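Local coordinates for uncharacterized protein AF0587 (Archaeoglobus fulgidus DSM 4304, PDB 2Q07) that is of unknown function but, as the C-terminal part of an archaeosine synthase type 1 family protein, probably binds RNA in archaeosine-tRNA biosynthesis, at residues I65-V70 / F99-L104; Y25-S29 / N59-I63; I217-A223 / I269-G273; Y179-I183 / N229-V233. All coordinates share one frame; numbering follows the deposited sequence.

Overall arrangement
From the N terminus, contact 2 closes the first loop, bringing the turn after helix 16-24 against the start of strand 61-65. Contact 1 opens two residues later, and its loop returns on helix 94-111; the two are in series yet touch, because Ile-63 packs against both Val-70 and Leu-104. Both belong to the N-terminal alpha/beta part. The last two contacts cross along the chain: contact 4 opens at 179-183 and closes at 229-233, while contact 3 runs from 217-223 to 269-273. Their centres are about 11 Å apart, and Ile-217 meets Phe-181 between them. Together they join the pre-PUA and PUA parts, and no loop is enclosed by another.

Contact 1. Residues I65-V70 / F99-L104; sequences ISSPLV and FVAGWL
Val-70 and Val-100 interlock because each sets CG1 anti to its own backbone N (chi1 172° and -179°). This turns CG2 of Val-70 onto CG1 of Val-100, 3.6 Å away, with the two side chains crossing at a slant. The same Val-70 CG2 also rests on the helix backbone, 3.6 Å from Val-100 O, an oxygen already engaged by Leu-104 N within the helix. The other methyl, Val-70 CG1, reaches Leu-104 CD1 at 4.0 Å. Replacing Val-70 with an alanine would probably open a gap between Val-100 and Leu-104 and strip both of their central apolar partner. Ile-65 extends the patch by using two branches: CG2 meets Val-100 CG1, and CD1 meets Leu-104 CD2, both at 4.1 Å. At the more exposed end, a cis peptide bond precedes Pro-68, whose CB lies 3.8 Å from Phe-99 CE2 while its carbonyl oxygen sits at the ring edge. Ser-67 OG is hydrogen-bonded to Glu-96 on the same helix. The arrangement is that of a beta-hairpin turn, joining strands 61-65 and 70-72, packed against a helix that flanks the sheet of an alpha/beta domain, consistent with its UDG-like family.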
# COMPACT_ATOMS: atom_id res chain seq x y z
N ILE A 65 -13.19 -1.59 4.66
CA ILE A 65 -14.21 -1.12 3.72
C ILE A 65 -14.47 0.37 3.95
O ILE A 65 -14.72 0.80 5.08
CB ILE A 65 -15.55 -1.88 3.89
CG1 ILE A 65 -15.35 -3.37 3.61
CG2 ILE A 65 -16.60 -1.30 2.95
CD1 ILE A 65 -16.57 -4.22 3.92
N SER A 66 -14.39 1.14 2.87
CA SER A 66 -14.64 2.57 2.93
C SER A 66 -15.36 2.99 1.65
O SER A 66 -15.89 2.15 0.92
CB SER A 66 -13.31 3.32 3.05
OG SER A 66 -13.52 4.69 3.33
N SER A 67 -15.38 4.29 1.38
CA SER A 67 -16.03 4.81 0.18
C SER A 67 -15.32 6.07 -0.31
O SER A 67 -15.16 7.03 0.44
CB SER A 67 -17.50 5.12 0.44
OG SER A 67 -18.13 5.59 -0.74
N PRO A 68 -14.89 6.08 -1.58
CA PRO A 68 -15.05 5.00 -2.56
C PRO A 68 -14.00 3.91 -2.45
O PRO A 68 -14.07 2.90 -3.15
CB PRO A 68 -14.93 5.73 -3.91
CG PRO A 68 -14.75 7.21 -3.56
CD PRO A 68 -14.19 7.22 -2.18
N LEU A 69 -13.02 4.11 -1.57
CA LEU A 69 -11.93 3.16 -1.45
C LEU A 69 -12.11 1.91 -0.60
O LEU A 69 -12.63 1.94 0.51
CB LEU A 69 -10.66 3.88 -0.99
CG LEU A 69 -10.01 4.85 -1.98
CD1 LEU A 69 -8.80 5.49 -1.32
CD2 LEU A 69 -9.59 4.11 -3.25
N VAL A 70 -11.65 0.80 -1.17
CA VAL A 70 -11.62 -0.50 -0.53
C VAL A 70 -10.12 -0.61 -0.33
O VAL A 70 -9.36 -0.50 -1.30
CB VAL A 70 -12.08 -1.60 -1.48
CG1 VAL A 70 -11.84 -2.95 -0.84
CG2 VAL A 70 -13.56 -1.40 -1.84
N PHE A 99 -20.61 0.15 -6.45
CA PHE A 99 -19.22 0.46 -6.77
C PHE A 99 -18.24 -0.15 -5.77
O PHE A 99 -17.24 -0.74 -6.17
CB PHE A 99 -19.00 1.97 -6.82
CG PHE A 99 -17.61 2.37 -7.24
CD1 PHE A 99 -17.23 2.34 -8.58
CD2 PHE A 99 -16.67 2.76 -6.28
CE1 PHE A 99 -15.93 2.71 -8.96
CE2 PHE A 99 -15.38 3.12 -6.66
CZ PHE A 99 -15.01 3.10 -8.00
N VAL A 100 -18.51 0.00 -4.48
CA VAL A 100 -17.61 -0.55 -3.47
C VAL A 100 -17.59 -2.08 -3.50
O VAL A 100 -16.54 -2.70 -3.33
CB VAL A 100 -17.96 -0.07 -2.05
CG1 VAL A 100 -16.98 -0.65 -1.05
CG2 VAL A 100 -17.90 1.45 -1.97
N ALA A 101 -18.75 -2.69 -3.72
CA ALA A 101 -18.84 -4.15 -3.79
C ALA A 101 -18.00 -4.67 -4.95
O ALA A 101 -17.31 -5.68 -4.83
CB ALA A 101 -20.30 -4.57 -3.98
N GLY A 102 -18.07 -3.98 -6.09
CA GLY A 102 -17.31 -4.38 -7.26
C GLY A 102 -15.82 -4.52 -6.97
O GLY A 102 -15.22 -5.54 -7.30
N TRP A 103 -15.24 -3.50 -6.35
CA TRP A 103 -13.82 -3.54 -6.01
C TRP A 103 -13.49 -4.50 -4.89
O TRP A 103 -12.49 -5.23 -4.96
CB TRP A 103 -13.31 -2.13 -5.69
CG TRP A 103 -13.08 -1.34 -6.95
CD1 TRP A 103 -13.80 -0.27 -7.40
CD2 TRP A 103 -12.12 -1.64 -7.97
NE1 TRP A 103 -13.36 0.11 -8.65
CE2 TRP A 103 -12.33 -0.71 -9.02
CE3 TRP A 103 -11.11 -2.61 -8.11
CZ2 TRP A 103 -11.56 -0.72 -10.20
CZ3 TRP A 103 -10.35 -2.62 -9.28
CH2 TRP A 103 -10.58 -1.67 -10.31
N LEU A 104 -14.33 -4.54 -3.85
CA LEU A 104 -14.09 -5.44 -2.74
C LEU A 104 -14.02 -6.89 -3.24
O LEU A 104 -13.15 -7.66 -2.81
CB LEU A 104 -15.20 -5.32 -1.68
CG LEU A 104 -15.13 -6.37 -0.56
CD1 LEU A 104 -13.83 -6.22 0.24
CD2 LEU A 104 -16.34 -6.22 0.37

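Contact 2. Residues Y25-S29 / N59-I63; sequences YKPFS and NVNEI
Phe-28 lays its ring over the side-chain amide of Asn-61, so that Asn-61 CG comes within 3.8 Å of Phe-28 CE2. The ring reaches this place through a chi1 of 59°, with CG held between the backbone N and the carbonyl carbon, a position flanked by both backbone groups, from which the ring lies over its partner. Ring and amide are inclined by 39°, and the two side chains run past each other in opposite senses. Asn-61, with chi1 at -84°, carries its amide into the bend formed by Pro-27, Phe-28 and Ser-29. Beyond the amide, the edge of the Phe-28 ring meets the backbone, CE1 lying 3.7 Å from Asn-59 O. With an alanine in place of Phe-28, the Asn-61 amide would probably lose the aromatic cover over one face, and a gap would open beside Asn-59 and Val-60. Ser-29 packs OG at 3.6 Å from Val-60 CG1, while that hydroxyl is hydrogen-bonded to Thr-31 N. Tyr-25, farther along the strand, also reaches toward it, its OH lying 3.8 Å from Ile-63 CD1. A water links the two segments, hydrogen-bonded to Tyr-25 OH at 2.7 Å and to Glu-62 O at 2.8 Å. Chemically the contact is mixed: a buried phenol is satisfied through water rather than by direct pairing with the strand, and an aromatic face shields an amide where the loop meets the sheet.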
# COMPACT_ATOMS: atom_id res chain seq x y z
N TYR A 25 -1.26 -7.16 -4.76
CA TYR A 25 -1.83 -7.77 -3.56
C TYR A 25 -1.45 -9.24 -3.36
O TYR A 25 -1.80 -10.09 -4.16
CB TYR A 25 -3.35 -7.64 -3.62
CG TYR A 25 -4.08 -8.03 -2.36
CD1 TYR A 25 -3.56 -7.73 -1.10
CD2 TYR A 25 -5.32 -8.66 -2.43
CE1 TYR A 25 -4.25 -8.06 0.07
CE2 TYR A 25 -6.03 -8.99 -1.28
CZ TYR A 25 -5.49 -8.69 -0.03
OH TYR A 25 -6.19 -9.01 1.11
N LYS A 26 -0.72 -9.52 -2.28
CA LYS A 26 -0.33 -10.91 -2.00
C LYS A 26 -0.62 -11.31 -0.56
O LYS A 26 0.15 -11.00 0.35
CB LYS A 26 1.15 -11.14 -2.34
CG LYS A 26 1.52 -10.69 -3.75
CD LYS A 26 2.93 -11.10 -4.12
CE LYS A 26 3.38 -10.44 -5.42
NZ LYS A 26 3.43 -8.94 -5.29
N PRO A 27 -1.73 -12.01 -0.34
CA PRO A 27 -2.16 -12.48 0.99
C PRO A 27 -1.17 -13.45 1.64
O PRO A 27 -0.33 -14.05 0.96
CB PRO A 27 -3.50 -13.15 0.71
CG PRO A 27 -4.01 -12.40 -0.48
CD PRO A 27 -2.78 -12.29 -1.34
N PHE A 28 -1.27 -13.59 2.95
CA PHE A 28 -0.43 -14.51 3.70
C PHE A 28 -1.32 -15.48 4.47
O PHE A 28 -0.84 -16.36 5.20
CB PHE A 28 0.48 -13.74 4.66
CG PHE A 28 -0.28 -12.91 5.66
CD1 PHE A 28 -0.83 -13.49 6.81
CD2 PHE A 28 -0.43 -11.54 5.47
CE1 PHE A 28 -1.52 -12.71 7.74
CE2 PHE A 28 -1.11 -10.75 6.39
CZ PHE A 28 -1.66 -11.34 7.53
N SER A 29 -2.63 -15.33 4.28
CA SER A 29 -3.63 -16.16 4.98
C SER A 29 -4.73 -16.60 4.02
O SER A 29 -4.92 -16.02 2.96
CB SER A 29 -4.24 -15.34 6.12
OG SER A 29 -5.34 -16.01 6.74
N ASN A 59 -4.36 -12.70 13.01
CA ASN A 59 -3.36 -13.37 12.18
C ASN A 59 -3.88 -13.74 10.80
O ASN A 59 -3.43 -14.71 10.19
CB ASN A 59 -2.81 -14.63 12.85
CG ASN A 59 -1.84 -14.31 13.96
OD1 ASN A 59 -1.08 -13.35 13.88
ND2 ASN A 59 -1.83 -15.14 14.99
N VAL A 60 -4.85 -12.97 10.32
CA VAL A 60 -5.40 -13.18 9.00
C VAL A 60 -5.32 -11.84 8.29
O VAL A 60 -5.10 -10.82 8.93
CB VAL A 60 -6.85 -13.66 9.05
CG1 VAL A 60 -6.92 -15.00 9.80
CG2 VAL A 60 -7.72 -12.61 9.72
N ASN A 61 -5.49 -11.86 6.97
CA ASN A 61 -5.44 -10.63 6.17
C ASN A 61 -6.61 -9.73 6.51
O ASN A 61 -7.66 -10.21 6.94
CB ASN A 61 -5.46 -10.99 4.68
CG ASN A 61 -4.08 -11.32 4.15
OD1 ASN A 61 -3.30 -10.41 3.83
ND2 ASN A 61 -3.76 -12.61 4.07
N GLU A 62 -6.43 -8.43 6.30
CA GLU A 62 -7.46 -7.45 6.61
C GLU A 62 -7.76 -6.52 5.45
O GLU A 62 -6.86 -6.10 4.73
CB GLU A 62 -7.03 -6.59 7.81
CG GLU A 62 -6.89 -7.34 9.13
CD GLU A 62 -5.99 -6.59 10.11
OE1 GLU A 62 -4.81 -6.37 9.78
OE2 GLU A 62 -6.46 -6.23 11.21
N ILE A 63 -9.02 -6.20 5.28
CA ILE A 63 -9.42 -5.27 4.24
C ILE A 63 -10.36 -4.30 4.93
O ILE A 63 -11.32 -4.71 5.58
CB ILE A 63 -10.14 -5.98 3.08
CG1 ILE A 63 -9.14 -6.87 2.33
CG2 ILE A 63 -10.77 -4.94 2.15
CD1 ILE A 63 -9.75 -7.65 1.20
O HOH W 1 -5.19 -7.94 3.35

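Contact 3. Residues I217-A223 / I269-G273; sequences IYEKIAA and IFGVG
Ile-217, Ala-222 and Val-272 form the aliphatic part of this contact. Ala-222 CB presses on Val-272 CG2 at 3.8 Å, and Ile-217, whose CG1 is placed between its backbone N and carbonyl carbon (chi1 58°), brings that atom to 4.1 Å from Val-272 CG1. The two branched side chains meet at a slant. Backbone adds to the grip, since Ile-217 O lies 3.7 Å from Val-272 CG2. Here the first turn of helix 219-227 lies across strand 270-275, the short axes 8.8 Å apart and 101° from one another. The helix thus covers one side of the beta structure of the PUA domain, and its chain links that domain to the pre-PUA part before it. The aromatic part belongs to Phe-270. Ala-222 CB stands at the ring edge, near its plane, 4.2 Å from Phe-270 CE1, and Ala-223 CB is equally near to the same carbon. On the more exposed flank Glu-219 contributes only hydrocarbon, its CG touching Phe-270 CZ at 3.9 Å with the side chain at about a right angle to the phenylalanine. Strand 289-297 supplies a further aromatic neighbour, Phe-297, whose ring meets that of Phe-270.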
# COMPACT_ATOMS: atom_id res chain seq x y z
N ILE A 217 13.22 5.95 -0.82
CA ILE A 217 14.26 4.92 -0.92
C ILE A 217 15.66 5.51 -0.88
O ILE A 217 15.85 6.67 -1.22
CB ILE A 217 14.14 4.12 -2.23
CG1 ILE A 217 14.24 5.07 -3.43
CG2 ILE A 217 12.82 3.34 -2.25
CD1 ILE A 217 14.31 4.38 -4.78
N TYR A 218 16.63 4.69 -0.49
CA TYR A 218 18.01 5.15 -0.41
C TYR A 218 18.97 4.48 -1.39
O TYR A 218 18.53 3.93 -2.38
CB TYR A 218 18.48 5.07 1.04
CG TYR A 218 17.57 5.93 1.92
CD1 TYR A 218 16.42 5.39 2.50
CD2 TYR A 218 17.80 7.30 2.06
CE1 TYR A 218 15.51 6.20 3.19
CE2 TYR A 218 16.89 8.12 2.75
CZ TYR A 218 15.76 7.56 3.31
OH TYR A 218 14.85 8.35 3.97
N GLU A 219 20.27 4.53 -1.11
CA GLU A 219 21.28 4.00 -2.04
C GLU A 219 21.18 2.61 -2.65
O GLU A 219 21.18 2.47 -3.87
CB GLU A 219 22.68 4.16 -1.45
CG GLU A 219 23.75 4.27 -2.54
CD GLU A 219 25.18 4.20 -2.01
OE1 GLU A 219 25.44 4.71 -0.90
OE2 GLU A 219 26.05 3.66 -2.72
N LYS A 220 21.11 1.58 -1.82
CA LYS A 220 21.06 0.20 -2.30
C LYS A 220 19.89 -0.08 -3.23
O LYS A 220 20.06 -0.72 -4.27
CB LYS A 220 21.01 -0.78 -1.12
CG LYS A 220 21.56 -0.21 0.18
CD LYS A 220 20.67 0.93 0.67
CE LYS A 220 21.24 1.69 1.83
NZ LYS A 220 20.43 2.91 2.05
N ILE A 221 18.70 0.40 -2.87
CA ILE A 221 17.53 0.16 -3.70
C ILE A 221 17.60 0.94 -5.00
O ILE A 221 17.38 0.37 -6.06
CB ILE A 221 16.22 0.54 -2.96
CG1 ILE A 221 16.05 -0.38 -1.74
CG2 ILE A 221 15.04 0.41 -3.90
CD1 ILE A 221 14.71 -0.26 -1.05
N ALA A 222 17.91 2.23 -4.91
CA ALA A 222 18.05 3.09 -6.09
C ALA A 222 19.09 2.45 -7.02
O ALA A 222 18.93 2.48 -8.24
CB ALA A 222 18.51 4.49 -5.66
N ALA A 223 20.15 1.90 -6.42
CA ALA A 223 21.22 1.24 -7.17
C ALA A 223 20.65 0.04 -7.91
O ALA A 223 20.96 -0.18 -9.08
CB ALA A 223 22.33 0.79 -6.21
N ILE A 269 27.28 10.49 -11.08
CA ILE A 269 26.38 10.27 -9.96
C ILE A 269 25.04 9.69 -10.35
O ILE A 269 24.68 9.60 -11.53
CB ILE A 269 26.06 11.60 -9.20
CG1 ILE A 269 25.28 12.54 -10.13
CG2 ILE A 269 27.33 12.29 -8.74
CD1 ILE A 269 24.68 13.73 -9.42
N PHE A 270 24.30 9.28 -9.32
CA PHE A 270 22.95 8.80 -9.49
C PHE A 270 22.24 9.26 -8.23
O PHE A 270 22.88 9.48 -7.20
CB PHE A 270 22.90 7.28 -9.70
CG PHE A 270 23.23 6.46 -8.50
CD1 PHE A 270 22.22 5.84 -7.76
CD2 PHE A 270 24.56 6.23 -8.15
CE1 PHE A 270 22.53 5.00 -6.70
CE2 PHE A 270 24.88 5.39 -7.09
CZ PHE A 270 23.87 4.77 -6.36
N GLY A 271 20.93 9.46 -8.32
CA GLY A 271 20.19 9.92 -7.17
C GLY A 271 18.73 9.53 -7.14
O GLY A 271 18.25 8.78 -7.98
N VAL A 272 18.03 10.07 -6.15
CA VAL A 272 16.61 9.80 -5.95
C VAL A 272 15.85 11.12 -6.02
O VAL A 272 16.34 12.14 -5.55
CB VAL A 272 16.38 9.17 -4.56
CG1 VAL A 272 14.89 8.99 -4.31
CG2 VAL A 272 17.10 7.83 -4.46
N GLY A 273 14.67 11.09 -6.62
CA GLY A 273 13.85 12.29 -6.72
C GLY A 273 12.39 11.98 -7.00
O GLY A 273 12.00 10.82 -7.15

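Contact 4. Residues Y179-I183 / N229-V233; sequences YQFGI and NIYTV
Phe-181 points the edge of its ring at the face of Tyr-231 in a T-shaped stack, the planes 85° apart and the centroids separated by 5.8 Å. The approach is off-centre: Phe-181 CD2 comes over the rim of the tyrosine ring, 4.1 Å from Tyr-231 CD1. Here the packing is close. Tyr-231, with CG anti to its carbonyl carbon (chi1 -64°), extends its ring along the C-terminal end of helix 168-181, where CE1 lies 3.5 Å from Phe-181 O. Gln-180 CB sits over the centre of one face of the Phe-181 ring, while the tyrosine is met by its edge, so that face and edge are both occupied. Leu-225 and Val-261 also touch Phe-181, placing it where the pre-PUA and PUA parts meet. Away from the rings the contact thins. Ile-183 CG2 only just meets Ile-230 CD1, at 4.3 Å, and Gly-182, exposed and with positive phi, carries the chain out of its helix. On the facing segment Asn-229 is likewise exposed; it is the C-prime residue of a Schellman motif that ends helix 219-227. Its OD1 accepts a bond from Thr-232 OG1 at 3.0 Å, the donor standing 37° out of the carbonyl plane, which ties the turn internally. The Tyr-231 backbone is held in its turn by Asp-253. The chemistry implies an interface joined mainly by a T-shaped aromatic pair and van der Waals contact, with the clear polar bonds named here spent on shaping the turn at 229-233.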
# COMPACT_ATOMS: atom_id res chain seq x y z
N TYR A 179 4.16 -2.04 -4.93
CA TYR A 179 3.28 -1.03 -5.50
C TYR A 179 4.06 0.01 -6.32
O TYR A 179 3.83 0.20 -7.52
CB TYR A 179 2.51 -0.33 -4.37
CG TYR A 179 1.45 0.64 -4.83
CD1 TYR A 179 0.12 0.23 -4.96
CD2 TYR A 179 1.77 1.96 -5.15
CE1 TYR A 179 -0.86 1.11 -5.41
CE2 TYR A 179 0.80 2.85 -5.60
CZ TYR A 179 -0.51 2.41 -5.73
OH TYR A 179 -1.48 3.26 -6.20
N GLN A 180 5.00 0.68 -5.66
CA GLN A 180 5.80 1.73 -6.28
C GLN A 180 6.86 1.33 -7.30
O GLN A 180 7.05 2.04 -8.29
CB GLN A 180 6.48 2.56 -5.19
CG GLN A 180 5.51 3.22 -4.24
CD GLN A 180 6.22 3.84 -3.05
OE1 GLN A 180 7.14 4.63 -3.21
NE2 GLN A 180 5.77 3.49 -1.85
N PHE A 181 7.54 0.21 -7.07
CA PHE A 181 8.61 -0.20 -7.97
C PHE A 181 8.50 -1.60 -8.56
O PHE A 181 9.32 -1.97 -9.41
CB PHE A 181 9.96 -0.10 -7.23
CG PHE A 181 10.15 1.20 -6.52
CD1 PHE A 181 10.16 1.25 -5.12
CD2 PHE A 181 10.31 2.39 -7.23
CE1 PHE A 181 10.33 2.45 -4.45
CE2 PHE A 181 10.48 3.60 -6.56
CZ PHE A 181 10.48 3.63 -5.17
N GLY A 182 7.52 -2.38 -8.12
CA GLY A 182 7.38 -3.72 -8.65
C GLY A 182 8.52 -4.62 -8.23
O GLY A 182 8.91 -5.52 -8.98
N ILE A 183 9.07 -4.37 -7.05
CA ILE A 183 10.16 -5.20 -6.52
C ILE A 183 9.90 -5.41 -5.03
O ILE A 183 8.94 -4.87 -4.47
CB ILE A 183 11.57 -4.53 -6.63
CG1 ILE A 183 11.72 -3.43 -5.57
CG2 ILE A 183 11.78 -3.94 -8.03
CD1 ILE A 183 13.07 -2.73 -5.60
N ASN A 229 17.53 -0.91 -14.87
CA ASN A 229 17.09 0.17 -15.73
C ASN A 229 15.58 0.43 -15.70
O ASN A 229 14.94 0.54 -16.75
CB ASN A 229 17.53 -0.09 -17.17
CG ASN A 229 18.19 1.12 -17.80
OD1 ASN A 229 17.59 2.19 -17.89
ND2 ASN A 229 19.44 0.95 -18.22
N ILE A 230 15.02 0.51 -14.50
CA ILE A 230 13.59 0.78 -14.34
C ILE A 230 13.39 2.03 -13.46
O ILE A 230 14.12 2.23 -12.49
CB ILE A 230 12.83 -0.43 -13.73
CG1 ILE A 230 13.49 -0.88 -12.43
CG2 ILE A 230 12.82 -1.58 -14.74
CD1 ILE A 230 12.74 -2.01 -11.73
N TYR A 231 12.41 2.85 -13.82
CA TYR A 231 12.14 4.10 -13.10
C TYR A 231 13.40 4.95 -13.09
O TYR A 231 13.66 5.70 -12.15
CB TYR A 231 11.70 3.82 -11.66
CG TYR A 231 10.39 3.07 -11.57
CD1 TYR A 231 10.36 1.70 -11.32
CD2 TYR A 231 9.18 3.74 -11.76
CE1 TYR A 231 9.15 1.01 -11.26
CE2 TYR A 231 7.97 3.06 -11.70
CZ TYR A 231 7.96 1.69 -11.45
OH TYR A 231 6.77 1.01 -11.41
N THR A 232 14.18 4.83 -14.15
CA THR A 232 15.43 5.55 -14.29
C THR A 232 15.35 6.66 -15.33
O THR A 232 14.56 6.59 -16.28
CB THR A 232 16.57 4.60 -14.68
OG1 THR A 232 16.15 3.77 -15.77
CG2 THR A 232 16.96 3.71 -13.50
N VAL A 233 16.16 7.69 -15.13
CA VAL A 233 16.21 8.82 -16.04
C VAL A 233 17.67 9.23 -16.19
O VAL A 233 18.38 9.46 -15.21
CB VAL A 233 15.36 10.01 -15.51
CG1 VAL A 233 14.06 9.50 -14.90
CG2 VAL A 233 16.13 10.81 -14.51